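Side-chain contacts in protein MJ1225 (Methanocaldococcus jannaschii, PDB 3KH5), which binds AMP and ADP, contains four CBS motifs and is a putative archaeal homologue of the gamma subunit of AMP-activated protein kinase: residues M28-N33 with I52-I57; V58-G63 with N68-K73; I131-V136 with D274-F279. All coordinates share one frame; numbering follows the deposited sequence.

Contacts 1 and 2 follow one another along helix 54-63. Contact 1 sits at its start, where segment 52-57 helps to bind an ADP; contact 2 sits at its end, which packs on helix 68-73 beside a bound AMP. Their centres are about 16 Å apart. Contact 3 joins the second and fourth CBS motifs, and each of its segments serves an ADP of its own. Its centre lies about 22 Å from that of contact 1 and about 32 Å from that of contact 2, with the centre of the chain between contacts 2 and 3. Contacts 1 and 3 share one device: a Thr-Asp capping box at a strand-to-helix turn that also grips a nucleotide.

Contact 1 of 3, residues M28-N33 with I52-I57; sequences MTMNEN and ITSMDI. With ADP (adenosine-5'-diphosphate), chain D.
Met30 reaches across from helix 23-33 and ends on the backbone where strand 48-53 turns into helix 54-63. Its methyl CE lies 3.1 Å from Ser54 N, a tight approach. The same methyl touches the side chain of Ser54, with Met30 CE 3.6 Å from Ser54 CB. Further back, Met30 SD passes 4.2 Å from Ile57 CG1. With CG beside the backbone N (chi1 -78°) and SD anti across the next bond, the chain runs straight out and bends at its last torsion, which brings CE onto the turn. Leu38 of strand 37-41 also packs on Met30. The hydroxyl of Ser54 turns to another partner, Ser196 OG of helix 196-203.

This turn is the nucleotide-binding corner of a CBS motif. Thr53 is the N-cap and forms a capping box with Asp56. Asp56 OD2 accepts from Thr53 N at 2.9 Å through its anti lone pair, the one turned away from OD1. The cap itself is the weak bond from Met55 N to Thr53 OG1.

Beyond the box lies the ADP of chain D. Thr53 OG1 donates to O2A of its alpha phosphate at 2.6 Å. The carboxylate of Asp56 takes the ribose with both oxygens: OD1 accepts from ADP O3' and OD2 from ADP O2', each at 2.6 Å. Asp56 OD2 is thus shared between the cap and the sugar, which probably helps to hold the carboxylate in its orientation. Lys66 NZ forms a salt bridge with Asp56 OD1, and Arg37 and Arg180 supply further bonds to the ADP.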
loop_
_atom_site.group_PDB
_atom_site.type_symbol
_atom_site.label_atom_id
_atom_site.label_comp_id
_atom_site.label_asym_id
_atom_site.label_seq_id
_atom_site.Cartn_x
_atom_site.Cartn_y
_atom_site.Cartn_z
ATOM N N MET A 28 -5.098 14.557 1.032
ATOM C CA MET A 28 -5.835 14.909 2.246
ATOM C C MET A 28 -6.921 13.875 2.486
ATOM O O MET A 28 -7.128 13.431 3.616
ATOM C CB MET A 28 -6.461 16.297 2.110
ATOM C CG MET A 28 -5.471 17.453 2.115
ATOM S SD MET A 28 -6.142 18.967 1.388
ATOM C CE MET A 28 -7.572 19.282 2.432
ATOM N N THR A 29 -7.597 13.486 1.407
ATOM C CA THR A 29 -8.601 12.434 1.458
ATOM C C THR A 29 -7.980 11.146 2.024
ATOM O O THR A 29 -8.540 10.538 2.950
ATOM C CB THR A 29 -9.252 12.222 0.067
ATOM O OG1 THR A 29 -9.707 13.484 -0.445
ATOM C CG2 THR A 29 -10.434 11.272 0.155
ATOM N N MET A 30 -6.813 10.763 1.500
ATOM C CA MET A 30 -6.074 9.583 1.972
ATOM C C MET A 30 -5.752 9.657 3.451
ATOM O O MET A 30 -6.093 8.752 4.217
ATOM C CB MET A 30 -4.754 9.426 1.219
ATOM C CG MET A 30 -4.880 8.841 -0.161
ATOM S SD MET A 30 -3.254 8.477 -0.838
ATOM C CE MET A 30 -3.068 6.774 -0.327
ATOM N N ASN A 31 -5.075 10.737 3.833
ATOM C CA ASN A 31 -4.623 10.928 5.202
ATOM C C ASN A 31 -5.765 11.024 6.191
ATOM O O ASN A 31 -5.668 10.509 7.305
ATOM C CB ASN A 31 -3.733 12.169 5.319
ATOM C CG ASN A 31 -2.272 11.852 5.111
ATOM O OD1 ASN A 31 -1.930 10.866 4.463
ATOM N ND2 ASN A 31 -1.397 12.685 5.668
ATOM N N GLU A 32 -6.844 11.685 5.779
ATOM C CA GLU A 32 -7.983 11.919 6.661
ATOM C C GLU A 32 -8.757 10.643 6.935
ATOM O O GLU A 32 -8.909 10.237 8.089
ATOM C CB GLU A 32 -8.918 12.983 6.082
ATOM C CG GLU A 32 -8.485 14.411 6.379
ATOM C CD GLU A 32 -9.230 15.448 5.553
ATOM O OE1 GLU A 32 -10.376 15.180 5.127
ATOM O OE2 GLU A 32 -8.668 16.543 5.335
ATOM N N ASN A 33 -9.232 10.012 5.865
ATOM C CA ASN A 33 -10.067 8.822 5.960
ATOM C C ASN A 33 -9.310 7.553 6.347
ATOM O O ASN A 33 -9.931 6.513 6.589
ATOM C CB ASN A 33 -10.802 8.601 4.638
ATOM C CG ASN A 33 -11.744 9.733 4.304
ATOM O OD1 ASN A 33 -12.813 9.864 4.900
ATOM N ND2 ASN A 33 -11.355 10.562 3.343
ATOM N N ILE A 52 -5.991 5.384 -7.285
ATOM C CA ILE A 52 -4.785 6.050 -6.798
ATOM C C ILE A 52 -4.499 5.572 -5.381
ATOM O O ILE A 52 -5.391 5.578 -4.526
ATOM C CB ILE A 52 -4.917 7.604 -6.875
ATOM C CG1 ILE A 52 -3.595 8.298 -6.532
ATOM C CG2 ILE A 52 -6.069 8.131 -6.003
ATOM C CD1 ILE A 52 -2.757 8.637 -7.764
ATOM N N THR A 53 -3.273 5.113 -5.150
ATOM C CA THR A 53 -2.869 4.618 -3.838
ATOM C C THR A 53 -1.641 5.390 -3.382
ATOM O O THR A 53 -1.115 6.223 -4.125
ATOM C CB THR A 53 -2.508 3.117 -3.869
ATOM O OG1 THR A 53 -1.250 2.944 -4.535
ATOM C CG2 THR A 53 -3.590 2.286 -4.575
ATOM N N SER A 54 -1.171 5.095 -2.173
ATOM C CA SER A 54 0.014 5.754 -1.627
ATOM C C SER A 54 1.269 5.458 -2.440
ATOM O O SER A 54 2.206 6.254 -2.449
ATOM C CB SER A 54 0.228 5.374 -0.160
ATOM O OG SER A 54 0.298 3.971 0.006
ATOM N N MET A 55 1.282 4.310 -3.114
ATOM C CA MET A 55 2.396 3.934 -3.978
ATOM C C MET A 55 2.517 4.842 -5.189
ATOM O O MET A 55 3.624 5.167 -5.611
ATOM C CB MET A 55 2.274 2.480 -4.419
ATOM C CG MET A 55 2.942 1.539 -3.452
ATOM S SD MET A 55 4.727 1.636 -3.639
ATOM C CE MET A 55 5.132 2.056 -1.935
ATOM N N ASP A 56 1.385 5.259 -5.742
ATOM C CA ASP A 56 1.389 6.233 -6.829
ATOM C C ASP A 56 1.955 7.571 -6.368
ATOM O O ASP A 56 2.617 8.273 -7.136
ATOM C CB ASP A 56 -0.026 6.444 -7.351
ATOM C CG ASP A 56 -0.594 5.206 -7.994
ATOM O OD1 ASP A 56 0.054 4.672 -8.918
ATOM O OD2 ASP A 56 -1.696 4.778 -7.587
ATOM N N ILE A 57 1.668 7.921 -5.115
ATOM C CA ILE A 57 2.176 9.153 -4.517
ATOM C C ILE A 57 3.684 9.040 -4.300
ATOM O O ILE A 57 4.419 9.996 -4.547
ATOM C CB ILE A 57 1.481 9.497 -3.168
ATOM C CG1 ILE A 57 -0.038 9.676 -3.342
ATOM C CG2 ILE A 57 2.132 10.738 -2.504
ATOM C CD1 ILE A 57 -0.467 10.851 -4.230
HETATM P PB ADP D . -1.538 -3.125 -3.884
HETATM O O1B ADP D . -0.501 -4.184 -4.046
HETATM O O2B ADP D . -1.782 -2.765 -2.315
HETATM O O3B ADP D . -2.992 -3.527 -4.470
HETATM P PA ADP D . -0.249 -0.811 -3.842
HETATM O O1A ADP D . 1.228 -0.841 -3.928
HETATM O O2A ADP D . -0.916 0.622 -3.441
HETATM O O3A ADP D . -1.199 -1.784 -4.653
HETATM O "O5'" ADP D . -0.206 -0.098 -5.330
HETATM C "C5'" ADP D . 0.731 -0.444 -6.398
HETATM C "C4'" ADP D . 0.242 0.055 -7.793
HETATM O "O4'" ADP D . -0.878 -0.794 -8.201
HETATM C "C3'" ADP D . -0.262 1.513 -7.839
HETATM O "O3'" ADP D . 0.178 2.118 -9.062
HETATM C "C2'" ADP D . -1.786 1.358 -7.813
HETATM O "O2'" ADP D . -2.455 2.447 -8.470
HETATM C "C1'" ADP D . -1.975 0.065 -8.599
HETATM N N9 ADP D . -3.264 -0.598 -8.242
HETATM C C8 ADP D . -3.757 -0.886 -7.031
HETATM N N7 ADP D . -4.946 -1.487 -7.169
HETATM C C5 ADP D . -5.202 -1.579 -8.470
HETATM C C6 ADP D . -6.251 -2.092 -9.223
HETATM N N6 ADP D . -7.307 -2.646 -8.635
HETATM N N1 ADP D . -6.178 -2.017 -10.563
HETATM C C2 ADP D . -5.134 -1.468 -11.174
HETATM N N3 ADP D . -4.119 -0.971 -10.485
HETATM C C4 ADP D . -4.133 -1.016 -9.144
#

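Contact 2 of 3, residues V58-G63 with N68-K73. With AMP (adenosine monophosphate), chain F.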
loop_
_atom_site.group_PDB
_atom_site.type_symbol
_atom_site.label_atom_id
_atom_site.label_comp_id
_atom_site.label_asym_id
_atom_site.label_seq_id
_atom_site.Cartn_x
_atom_site.Cartn_y
_atom_site.Cartn_z
ATOM N N VAL A 58 4.136 7.873 -3.842
ATOM C CA VAL A 58 5.574 7.595 -3.675
ATOM C C VAL A 58 6.333 7.661 -5.014
ATOM O O VAL A 58 7.471 8.138 -5.073
ATOM C CB VAL A 58 5.812 6.246 -2.940
ATOM C CG1 VAL A 58 7.286 5.839 -2.963
ATOM C CG2 VAL A 58 5.327 6.342 -1.503
ATOM N N ASP A 59 5.686 7.183 -6.073
ATOM C CA ASP A 59 6.168 7.303 -7.453
ATOM C C ASP A 59 6.338 8.786 -7.843
ATOM O O ASP A 59 7.427 9.230 -8.229
ATOM C CB ASP A 59 5.139 6.586 -8.345
ATOM C CG ASP A 59 5.567 6.462 -9.798
ATOM O OD1 ASP A 59 6.299 7.330 -10.310
ATOM O OD2 ASP A 59 5.123 5.490 -10.450
ATOM N N PHE A 60 5.239 9.529 -7.723
ATOM C CA PHE A 60 5.170 10.975 -7.935
ATOM C C PHE A 60 6.245 11.767 -7.179
ATOM O O PHE A 60 6.833 12.698 -7.724
ATOM C CB PHE A 60 3.766 11.431 -7.520
ATOM C CG PHE A 60 3.558 12.916 -7.524
ATOM C CD1 PHE A 60 3.544 13.635 -8.715
ATOM C CD2 PHE A 60 3.314 13.592 -6.330
ATOM C CE1 PHE A 60 3.326 15.010 -8.713
ATOM C CE2 PHE A 60 3.094 14.967 -6.316
ATOM C CZ PHE A 60 3.100 15.677 -7.511
ATOM N N MET A 61 6.498 11.381 -5.931
ATOM C CA MET A 61 7.474 12.066 -5.082
ATOM C C MET A 61 8.926 11.875 -5.519
ATOM O O MET A 61 9.809 12.601 -5.055
ATOM C CB MET A 61 7.331 11.600 -3.634
ATOM C CG MET A 61 6.241 12.299 -2.833
ATOM S SD MET A 61 5.827 11.432 -1.291
ATOM C CE MET A 61 7.344 10.528 -0.939
ATOM N N GLY A 62 9.178 10.899 -6.393
ATOM C CA GLY A 62 10.566 10.572 -6.766
ATOM C C GLY A 62 10.820 9.119 -7.130
ATOM O O GLY A 62 11.780 8.819 -7.841
ATOM N N GLY A 63 9.963 8.222 -6.646
ATOM C CA GLY A 63 10.150 6.784 -6.832
ATOM C C GLY A 63 10.072 6.270 -8.260
ATOM O O GLY A 63 10.631 5.218 -8.570
ATOM N N ASN A 68 8.304 13.046 -12.899
ATOM C CA ASN A 68 8.594 14.050 -13.913
ATOM C C ASN A 68 7.506 15.118 -14.075
ATOM O O ASN A 68 7.718 16.123 -14.761
ATOM C CB ASN A 68 8.993 13.403 -15.244
ATOM C CG ASN A 68 10.511 13.328 -15.425
ATOM O OD1 ASN A 68 11.267 13.172 -14.461
ATOM N ND2 ASN A 68 10.958 13.446 -16.670
ATOM N N LEU A 69 6.360 14.912 -13.422
ATOM C CA LEU A 69 5.365 15.979 -13.293
ATOM C C LEU A 69 5.910 17.126 -12.431
ATOM O O LEU A 69 5.730 18.297 -12.769
ATOM C CB LEU A 69 4.032 15.454 -12.738
ATOM C CG LEU A 69 2.833 16.423 -12.790
ATOM C CD1 LEU A 69 2.499 16.829 -14.231
ATOM C CD2 LEU A 69 1.599 15.806 -12.118
ATOM N N ILE A 70 6.574 16.779 -11.327
ATOM C CA ILE A 70 7.263 17.755 -10.484
ATOM C C ILE A 70 8.472 18.339 -11.225
ATOM O O ILE A 70 8.506 19.543 -11.506
ATOM C CB ILE A 70 7.720 17.140 -9.124
ATOM C CG1 ILE A 70 6.514 16.715 -8.277
ATOM C CG2 ILE A 70 8.592 18.136 -8.331
ATOM C CD1 ILE A 70 6.858 15.770 -7.124
ATOM N N ARG A 71 9.444 17.483 -11.563
ATOM C CA ARG A 71 10.773 17.939 -12.025
ATOM C C ARG A 71 10.769 18.715 -13.349
ATOM O O ARG A 71 11.536 19.670 -13.511
ATOM C CB ARG A 71 11.811 16.792 -12.057
ATOM C CG ARG A 71 13.265 17.271 -12.331
ATOM C CD ARG A 71 14.356 16.233 -11.995
ATOM N NE ARG A 71 14.990 16.469 -10.692
ATOM C CZ ARG A 71 15.828 15.624 -10.086
ATOM N NH1 ARG A 71 16.151 14.467 -10.652
ATOM N NH2 ARG A 71 16.344 15.936 -8.902
ATOM N N GLU A 72 9.907 18.316 -14.281
ATOM C CA GLU A 72 9.903 18.906 -15.621
ATOM C C GLU A 72 8.835 19.964 -15.841
ATOM O O GLU A 72 9.151 21.109 -16.181
ATOM C CB GLU A 72 9.735 17.819 -16.679
ATOM C CG GLU A 72 10.960 16.981 -16.918
ATOM C CD GLU A 72 12.089 17.778 -17.531
ATOM O OE1 GLU A 72 11.877 18.421 -18.584
ATOM O OE2 GLU A 72 13.197 17.755 -16.957
ATOM N N LYS A 73 7.574 19.578 -15.678
ATOM C CA LYS A 73 6.479 20.496 -15.942
ATOM C C LYS A 73 6.499 21.660 -14.969
ATOM O O LYS A 73 6.355 22.817 -15.367
ATOM C CB LYS A 73 5.134 19.778 -15.872
ATOM C CG LYS A 73 3.979 20.658 -16.298
ATOM C CD LYS A 73 2.739 19.851 -16.586
ATOM C CE LYS A 73 1.623 20.785 -17.070
ATOM N NZ LYS A 73 0.475 19.972 -17.594
HETATM P P AMP F . 4.087 19.243 -21.072
HETATM O O1P AMP F . 3.713 18.607 -22.357
HETATM O O2P AMP F . 3.009 18.942 -19.897
HETATM O O3P AMP F . 4.140 20.853 -21.198
HETATM O "O5'" AMP F . 5.535 18.804 -20.540
HETATM C "C5'" AMP F . 5.835 18.905 -19.152
HETATM C "C4'" AMP F . 7.088 18.084 -18.769
HETATM O "O4'" AMP F . 6.793 17.287 -17.580
HETATM C "C3'" AMP F . 7.584 17.087 -19.826
HETATM O "O3'" AMP F . 8.998 16.880 -19.684
HETATM C "C2'" AMP F . 6.802 15.818 -19.492
HETATM O "O2'" AMP F . 7.577 14.659 -19.824
HETATM C "C1'" AMP F . 6.621 15.891 -17.972
HETATM N N9 AMP F . 5.270 15.456 -17.531
HETATM C C8 AMP F . 4.117 16.094 -17.750
HETATM N N7 AMP F . 3.118 15.404 -17.198
HETATM C C5 AMP F . 3.638 14.328 -16.619
HETATM C C6 AMP F . 3.101 13.265 -15.902
HETATM N N6 AMP F . 1.793 13.196 -15.679
HETATM N N1 AMP F . 3.926 12.308 -15.438
HETATM C C2 AMP F . 5.234 12.368 -15.657
HETATM N N3 AMP F . 5.775 13.370 -16.338
HETATM C C4 AMP F . 5.007 14.360 -16.828
#
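Ile70 lays its CD1 methyl over one face of the Phe60 ring. The methyl stands 3.9 Å from the ring centroid and 13° off the ring normal, a CH-pi contact. Ile70 CG1 comes 3.6 Å from Phe60 CE1. The packing here is tight, for Ile70 CD1 also presses on the backbone, 3.1 Å from Phe60 O. Phe60 has CG anti to its own N (chi1 173°), which swings the ring toward helix 68-73. Leu69 CD2 meets the ring obliquely, 3.9 Å from Phe60 CE1. Segments 58-63 and 68-73 run at 45° to each other, joined by a brief loop, and helix 54-63 is the closing helix of the first CBS motif. Ile82 and Ala81 also touch Phe60.

The other side of helix 68-73 is more polar and carries the AMP. Leu69 CD1 lies 3.3 Å from AMP N7, linking the two sides. Lys73 runs extended alongside the nucleotide, with NZ 3.6 Å from AMP O2P, and forms a long, weak ion pair with Glu84. Without that amine, as with an alanine here, the phosphate would probably lose a nearby positive charge. The loose part faces solvent: Arg71 turns away from the nucleotide, while Glu72, though exposed, lays its CB 3.1 Å from AMP O4'.

Contact 3 of 3, residues I131-V136 with D274-F279; sequences ITERDV and DVLKYF. With ADP (adenosine-5'-diphosphate), chain B; ADP (adenosine-5'-diphosphate), chain E.
Leu276 spreads its two methyls over Glu133 and Val136, three residues apart on helix 133-140. Its CD1 lies 3.7 Å from Glu133 CG. Its CD2 lies 3.7 Å from Val136 CG1, and these two side chains cross at about a right angle. With CG beside the backbone N (chi1 -76°) and chi2 extended, the fork reaches both partners. Phe110 and Ile137 close in around the leucine. The Glu133 carboxylate forms a salt bridge with Lys273.

Polar groups on each segment hold a different nucleotide. Thr132 OG1 donates to O2A of the chain B ADP at 2.8 Å. Arg134 NH1 makes a weak, strongly bent bond to O1A of the same ADP (115°), while Glu272 pairs with Arg134 NE. Asp135 OD1 accepts from O3' of this ADP at 3.2 Å and also lies 2.8 Å from its O2'. Thr132 is the N-cap: Asp135 OD2 takes its N from above the carboxylate plane, and Asp135 N returns a weak bond to Thr132 OG1. Asp274 OD1 accepts from O3' of the chain E ADP at 2.6 Å, and Asp274 OD2 from its O2' at 2.5 Å. Lys277 NZ forms a salt bridge with Asp274 OD1, 2.9 Å away. Such a Thr-Asp capping box, its aspartate on the ribose, is the nucleotide-site arrangement of CBS motifs, and Leu276 is one of the places where the second and fourth motifs meet.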
loop_
_atom_site.group_PDB
_atom_site.type_symbol
_atom_site.label_atom_id
_atom_site.label_comp_id
_atom_site.label_asym_id
_atom_site.label_seq_id
_atom_site.Cartn_x
_atom_site.Cartn_y
_atom_site.Cartn_z
ATOM N N ILE A 131 -13.291 -4.829 -2.441
ATOM C CA ILE A 131 -12.782 -5.935 -1.630
ATOM C C ILE A 131 -11.252 -5.891 -1.612
ATOM O O ILE A 131 -10.622 -5.583 -2.624
ATOM C CB ILE A 131 -13.292 -7.312 -2.153
ATOM C CG1 ILE A 131 -12.910 -8.461 -1.211
ATOM C CG2 ILE A 131 -12.805 -7.598 -3.568
ATOM C CD1 ILE A 131 -14.000 -8.844 -0.236
ATOM N N THR A 132 -10.665 -6.188 -0.456
ATOM C CA THR A 132 -9.213 -6.221 -0.319
ATOM C C THR A 132 -8.826 -7.581 0.234
ATOM O O THR A 132 -9.694 -8.355 0.651
ATOM C CB THR A 132 -8.703 -5.135 0.650
ATOM O OG1 THR A 132 -9.108 -5.458 1.986
ATOM C CG2 THR A 132 -9.244 -3.757 0.273
ATOM N N GLU A 133 -7.526 -7.869 0.241
ATOM C CA GLU A 133 -7.003 -9.125 0.785
ATOM C C GLU A 133 -7.353 -9.327 2.268
ATOM O O GLU A 133 -7.696 -10.440 2.678
ATOM C CB GLU A 133 -5.492 -9.209 0.575
ATOM C CG GLU A 133 -5.072 -9.325 -0.885
ATOM C CD GLU A 133 -3.576 -9.177 -1.075
ATOM O OE1 GLU A 133 -2.992 -9.984 -1.828
ATOM O OE2 GLU A 133 -2.984 -8.259 -0.467
ATOM N N ARG A 134 -7.277 -8.247 3.051
ATOM C CA ARG A 134 -7.640 -8.262 4.475
ATOM C C ARG A 134 -9.098 -8.688 4.681
ATOM O O ARG A 134 -9.389 -9.484 5.574
ATOM C CB ARG A 134 -7.390 -6.884 5.117
ATOM C CG ARG A 134 -7.415 -6.869 6.659
ATOM C CD ARG A 134 -6.599 -5.713 7.276
ATOM N NE ARG A 134 -5.292 -5.552 6.633
ATOM C CZ ARG A 134 -4.783 -4.400 6.198
ATOM N NH1 ARG A 134 -5.449 -3.256 6.370
ATOM N NH2 ARG A 134 -3.588 -4.387 5.612
ATOM N N ASP A 135 -9.997 -8.150 3.854
ATOM C CA ASP A 135 -11.428 -8.481 3.913
ATOM C C ASP A 135 -11.634 -9.988 3.787
ATOM O O ASP A 135 -12.457 -10.576 4.493
ATOM C CB ASP A 135 -12.198 -7.800 2.774
ATOM C CG ASP A 135 -12.342 -6.297 2.951
ATOM O OD1 ASP A 135 -12.279 -5.795 4.095
ATOM O OD2 ASP A 135 -12.545 -5.612 1.924
ATOM N N VAL A 136 -10.883 -10.596 2.869
ATOM C CA VAL A 136 -10.967 -12.032 2.595
ATOM C C VAL A 136 -10.354 -12.867 3.721
ATOM O O VAL A 136 -10.956 -13.846 4.168
ATOM C CB VAL A 136 -10.318 -12.399 1.231
ATOM C CG1 VAL A 136 -10.380 -13.901 0.979
ATOM C CG2 VAL A 136 -11.006 -11.655 0.092
ATOM N N ASP A 274 0.669 -13.641 0.789
ATOM C CA ASP A 274 1.239 -14.946 1.132
ATOM C C ASP A 274 0.287 -15.808 1.944
ATOM O O ASP A 274 0.209 -17.019 1.730
ATOM C CB ASP A 274 2.518 -14.781 1.943
ATOM C CG ASP A 274 3.619 -14.118 1.162
ATOM O OD1 ASP A 274 3.772 -14.428 -0.039
ATOM O OD2 ASP A 274 4.340 -13.295 1.760
ATOM N N VAL A 275 -0.397 -15.185 2.905
ATOM C CA VAL A 275 -1.411 -15.867 3.710
ATOM C C VAL A 275 -2.475 -16.464 2.799
ATOM O O VAL A 275 -2.878 -17.613 2.980
ATOM C CB VAL A 275 -2.070 -14.920 4.757
ATOM C CG1 VAL A 275 -3.274 -15.582 5.426
ATOM C CG2 VAL A 275 -1.056 -14.498 5.806
ATOM N N LEU A 276 -2.908 -15.689 1.808
ATOM C CA LEU A 276 -3.940 -16.146 0.891
ATOM C C LEU A 276 -3.514 -17.325 0.011
ATOM O O LEU A 276 -4.365 -17.974 -0.599
ATOM C CB LEU A 276 -4.483 -14.990 0.041
ATOM C CG LEU A 276 -5.448 -13.977 0.674
ATOM C CD1 LEU A 276 -5.793 -12.908 -0.351
ATOM C CD2 LEU A 276 -6.719 -14.645 1.187
ATOM N N LYS A 277 -2.214 -17.619 -0.047
ATOM C CA LYS A 277 -1.741 -18.793 -0.791
ATOM C C LYS A 277 -2.173 -20.109 -0.134
ATOM O O LYS A 277 -2.136 -21.164 -0.774
ATOM C CB LYS A 277 -0.226 -18.760 -0.985
ATOM C CG LYS A 277 0.268 -17.650 -1.896
ATOM C CD LYS A 277 1.770 -17.488 -1.736
ATOM C CE LYS A 277 2.316 -16.360 -2.595
ATOM N NZ LYS A 277 3.779 -16.159 -2.370
ATOM N N TYR A 278 -2.581 -20.033 1.139
ATOM C CA TYR A 278 -3.212 -21.163 1.834
ATOM C C TYR A 278 -4.454 -21.631 1.083
ATOM O O TYR A 278 -4.712 -22.832 1.001
ATOM C CB TYR A 278 -3.586 -20.799 3.281
ATOM C CG TYR A 278 -4.149 -21.953 4.103
ATOM C CD1 TYR A 278 -3.303 -22.896 4.687
ATOM C CD2 TYR A 278 -5.525 -22.098 4.302
ATOM C CE1 TYR A 278 -3.809 -23.953 5.438
ATOM C CE2 TYR A 278 -6.040 -23.156 5.057
ATOM C CZ TYR A 278 -5.173 -24.077 5.623
ATOM O OH TYR A 278 -5.665 -25.123 6.368
ATOM N N PHE A 279 -5.214 -20.684 0.532
ATOM C CA PHE A 279 -6.468 -20.994 -0.161
ATOM C C PHE A 279 -6.327 -21.070 -1.684
ATOM O O PHE A 279 -7.331 -21.098 -2.400
ATOM C CB PHE A 279 -7.563 -19.985 0.217
ATOM C CG PHE A 279 -7.843 -19.915 1.694
ATOM C CD1 PHE A 279 -8.823 -20.720 2.273
ATOM C CD2 PHE A 279 -7.126 -19.041 2.509
ATOM C CE1 PHE A 279 -9.083 -20.657 3.645
ATOM C CE2 PHE A 279 -7.375 -18.972 3.880
ATOM C CZ PHE A 279 -8.357 -19.782 4.449
HETATM P PB ADP B . -5.427 -0.412 1.441
HETATM O O1B ADP B . -6.011 0.757 2.139
HETATM O O2B ADP B . -3.929 -0.740 1.974
HETATM O O3B ADP B . -5.237 -0.173 -0.130
HETATM P PA ADP B . -6.120 -2.609 2.980
HETATM O O1A ADP B . -5.497 -1.920 4.156
HETATM O O2A ADP B . -7.245 -3.780 3.222
HETATM O O3A ADP B . -6.300 -1.755 1.595
HETATM O "O5'" ADP B . -7.463 -1.699 3.286
HETATM C "C5'" ADP B . -7.813 -1.084 4.568
HETATM C "C4'" ADP B . -9.250 -1.459 5.043
HETATM O "O4'" ADP B . -10.259 -0.436 4.766
HETATM C "C3'" ADP B . -9.686 -2.735 4.318
HETATM O "O3'" ADP B . -10.238 -3.679 5.259
HETATM C "C2'" ADP B . -10.733 -2.300 3.298
HETATM O "O2'" ADP B . -11.877 -3.138 3.478
HETATM C "C1'" ADP B . -11.098 -0.842 3.636
HETATM N N9 ADP B . -10.913 0.186 2.534
HETATM C C8 ADP B . -9.834 0.341 1.759
HETATM N N7 ADP B . -10.029 1.357 0.913
HETATM C C5 ADP B . -11.236 1.862 1.149
HETATM C C6 ADP B . -11.976 2.909 0.597
HETATM N N6 ADP B . -11.479 3.645 -0.395
HETATM N N1 ADP B . -13.207 3.166 1.081
HETATM C C2 ADP B . -13.717 2.436 2.068
HETATM N N3 ADP B . -13.035 1.435 2.613
HETATM C C4 ADP B . -11.800 1.119 2.177
HETATM P PB ADP E . 3.495 -5.317 0.143
HETATM O O1B ADP E . 2.376 -5.172 1.110
HETATM O O2B ADP E . 4.947 -4.894 0.798
HETATM O O3B ADP E . 3.339 -4.398 -1.180
HETATM P PA ADP E . 2.676 -7.672 -1.298
HETATM O O1A ADP E . 1.538 -8.361 -0.643
HETATM O O2A ADP E . 2.251 -6.691 -2.505
HETATM O O3A ADP E . 3.634 -6.849 -0.287
HETATM O "O5'" ADP E . 3.764 -8.718 -1.801
HETATM C "C5'" ADP E . 3.569 -9.628 -2.899
HETATM C "C4'" ADP E . 4.677 -10.706 -2.766
HETATM O "O4'" ADP E . 5.963 -10.011 -2.655
HETATM C "C3'" ADP E . 4.521 -11.561 -1.495
HETATM O "O3'" ADP E . 4.957 -12.898 -1.762
HETATM C "C2'" ADP E . 5.455 -10.887 -0.484
HETATM O "O2'" ADP E . 5.970 -11.829 0.472
HETATM C "C1'" ADP E . 6.579 -10.335 -1.375
HETATM N N9 ADP E . 7.214 -9.126 -0.741
HETATM C C8 ADP E . 6.593 -8.111 -0.129
HETATM N N7 ADP E . 7.492 -7.231 0.316
HETATM C C5 ADP E . 8.696 -7.680 -0.007
HETATM C C6 ADP E . 9.988 -7.200 0.189
HETATM N N6 ADP E . 10.203 -6.050 0.827
HETATM N N1 ADP E . 11.019 -7.921 -0.283
HETATM C C2 ADP E . 10.814 -9.071 -0.918
HETATM N N3 ADP E . 9.593 -9.552 -1.121
HETATM C C4 ADP E . 8.518 -8.882 -0.678
#